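Local atomic coordinates of dicer Related Helicase (Caenorhabditis elegans, PDB entry 6M6Q), a protein that probably hydrolyses ATP as an RNA-binding helicase of the RIG-I-like receptor subfamily, represented here by its N-terminal domain. Residues Glu9-Ser14 against Tyr144-Tyr149. Numbering follows the deposited sequence.
Sequences EDYDKS and YDKELY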
# COMPACT_ATOMS: atom_id res chain seq x y z
N GLU B 9 11.48 26.58 15.26
CA GLU B 9 12.84 26.31 15.82
C GLU B 9 12.98 27.01 17.19
O GLU B 9 13.80 26.52 18.00
CB GLU B 9 13.94 26.72 14.84
CG GLU B 9 13.84 28.15 14.36
CD GLU B 9 14.55 28.40 13.04
OE1 GLU B 9 15.79 28.18 12.97
OE2 GLU B 9 13.86 28.77 12.06
N ASP B 10 12.17 28.04 17.46
CA ASP B 10 12.18 28.83 18.73
C ASP B 10 11.44 28.06 19.85
O ASP B 10 11.92 28.09 20.99
CB ASP B 10 11.54 30.22 18.55
CG ASP B 10 12.25 31.11 17.53
OD1 ASP B 10 11.58 32.02 16.99
OD2 ASP B 10 13.46 30.89 17.30
N TYR B 11 10.30 27.42 19.52
CA TYR B 11 9.36 26.77 20.48
C TYR B 11 10.10 25.73 21.34
O TYR B 11 11.09 25.17 20.86
CB TYR B 11 8.20 26.13 19.71
CG TYR B 11 6.99 25.78 20.54
CD1 TYR B 11 5.99 26.72 20.78
CD2 TYR B 11 6.79 24.49 21.02
CE1 TYR B 11 4.85 26.40 21.51
CE2 TYR B 11 5.66 24.16 21.76
CZ TYR B 11 4.69 25.12 22.00
OH TYR B 11 3.57 24.79 22.72
N ASP B 12 9.54 25.40 22.51
CA ASP B 12 10.18 24.58 23.58
C ASP B 12 10.58 23.18 23.07
O ASP B 12 11.79 22.91 23.05
CB ASP B 12 9.25 24.45 24.79
CG ASP B 12 9.99 24.28 26.10
OD1 ASP B 12 11.20 23.90 26.06
OD2 ASP B 12 9.36 24.50 27.16
N LYS B 13 9.60 22.28 22.87
CA LYS B 13 9.78 20.88 22.37
C LYS B 13 10.43 19.98 23.44
O LYS B 13 10.82 18.84 23.09
CB LYS B 13 10.64 20.84 21.10
CG LYS B 13 10.00 21.39 19.83
CD LYS B 13 10.87 21.23 18.61
CE LYS B 13 10.96 22.49 17.79
NZ LYS B 13 11.68 23.57 18.50
N SER B 14 10.50 20.42 24.70
CA SER B 14 11.06 19.63 25.83
C SER B 14 9.98 18.72 26.42
O SER B 14 10.34 17.69 27.03
CB SER B 14 11.66 20.52 26.87
OG SER B 14 10.68 21.40 27.41
N TYR B 144 -1.02 26.32 12.32
CA TYR B 144 -2.51 26.19 12.33
C TYR B 144 -3.01 26.15 13.78
O TYR B 144 -3.86 26.96 14.14
CB TYR B 144 -2.98 24.96 11.54
CG TYR B 144 -4.44 24.62 11.76
CD1 TYR B 144 -5.45 25.42 11.23
CD2 TYR B 144 -4.82 23.54 12.54
CE1 TYR B 144 -6.79 25.16 11.48
CE2 TYR B 144 -6.16 23.25 12.78
CZ TYR B 144 -7.15 24.07 12.27
OH TYR B 144 -8.47 23.81 12.50
N ASP B 145 -2.51 25.20 14.56
CA ASP B 145 -2.98 24.93 15.95
C ASP B 145 -1.83 24.29 16.74
O ASP B 145 -1.42 23.14 16.39
CB ASP B 145 -4.23 24.05 15.96
CG ASP B 145 -4.87 23.89 17.33
OD1 ASP B 145 -5.61 24.78 17.73
OD2 ASP B 145 -4.64 22.86 17.94
N LYS B 146 -1.34 24.99 17.77
CA LYS B 146 -0.21 24.56 18.63
C LYS B 146 -0.61 23.28 19.38
O LYS B 146 0.25 22.40 19.53
CB LYS B 146 0.14 25.68 19.62
CG LYS B 146 0.41 27.05 18.99
CD LYS B 146 1.86 27.29 18.71
CE LYS B 146 2.09 28.51 17.85
NZ LYS B 146 1.91 29.76 18.62
N GLU B 147 -1.87 23.20 19.85
CA GLU B 147 -2.38 22.05 20.66
C GLU B 147 -2.35 20.78 19.81
O GLU B 147 -1.91 19.75 20.32
CB GLU B 147 -3.80 22.32 21.16
CG GLU B 147 -4.24 21.40 22.29
CD GLU B 147 -4.69 20.00 21.90
OE1 GLU B 147 -4.71 19.13 22.78
OE2 GLU B 147 -5.06 19.80 20.74
N LEU B 148 -2.82 20.87 18.57
CA LEU B 148 -2.86 19.74 17.62
C LEU B 148 -1.43 19.33 17.28
O LEU B 148 -1.14 18.12 17.35
CB LEU B 148 -3.67 20.15 16.38
CG LEU B 148 -4.05 19.04 15.39
CD1 LEU B 148 -4.77 17.88 16.07
CD2 LEU B 148 -4.91 19.61 14.27
N TYR B 149 -0.53 20.30 17.05
CA TYR B 149 0.93 20.06 16.89
C TYR B 149 1.41 19.22 18.06
O TYR B 149 1.94 18.13 17.83
CB TYR B 149 1.72 21.36 16.77
CG TYR B 149 3.22 21.23 16.88
CD1 TYR B 149 3.87 21.54 18.06
CD2 TYR B 149 4.00 20.84 15.80
CE1 TYR B 149 5.25 21.45 18.19
CE2 TYR B 149 5.38 20.74 15.90
CZ TYR B 149 6.01 21.06 17.10
OH TYR B 149 7.36 20.99 17.21
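Tyr11 of the N-terminal loop touches Lys146 and Tyr149 with different carbons of its ring, a flat group broad enough to meet both. Tyr11 CE1 lies 4.2 Å from Lys146 CD. The planes of the two tyrosine rings stand nearly perpendicular, and their closest atoms, Tyr11 CD2 and Tyr149 CE1, approach obliquely at 4.4 Å. Tyr11 gets there with CG anti to its backbone nitrogen (chi1 -163°), while Lys146, bent at chi2, brings its aliphatic CD against the ring and carries its amine further on. Tyr149 is long enough to take its OH to Lys13, which crosses it at about a right angle, with CG, CD and CE 3.7 to 3.9 Å from that oxygen. A long, flexible lysine suits this place: it bends back so that NZ donates to Tyr11 O (2.9 Å) from above the carbonyl plane, and also to Leu8 O. With an alanine in place of Lys13, these carbonyls would probably lose the amine that links them, and the Tyr149 hydroxyl its aliphatic neighbour. Asp145 sits at the N-cap, where its short side chain lets OD2 accept from Leu148 N (2.8 Å). Phe142 of helix 131-144 meets both tyrosines edge-to-face, an aromatic cluster joining the irregular N-terminal segment, helix 131-144 and N-capped helix 146-152 of this all-helical domain.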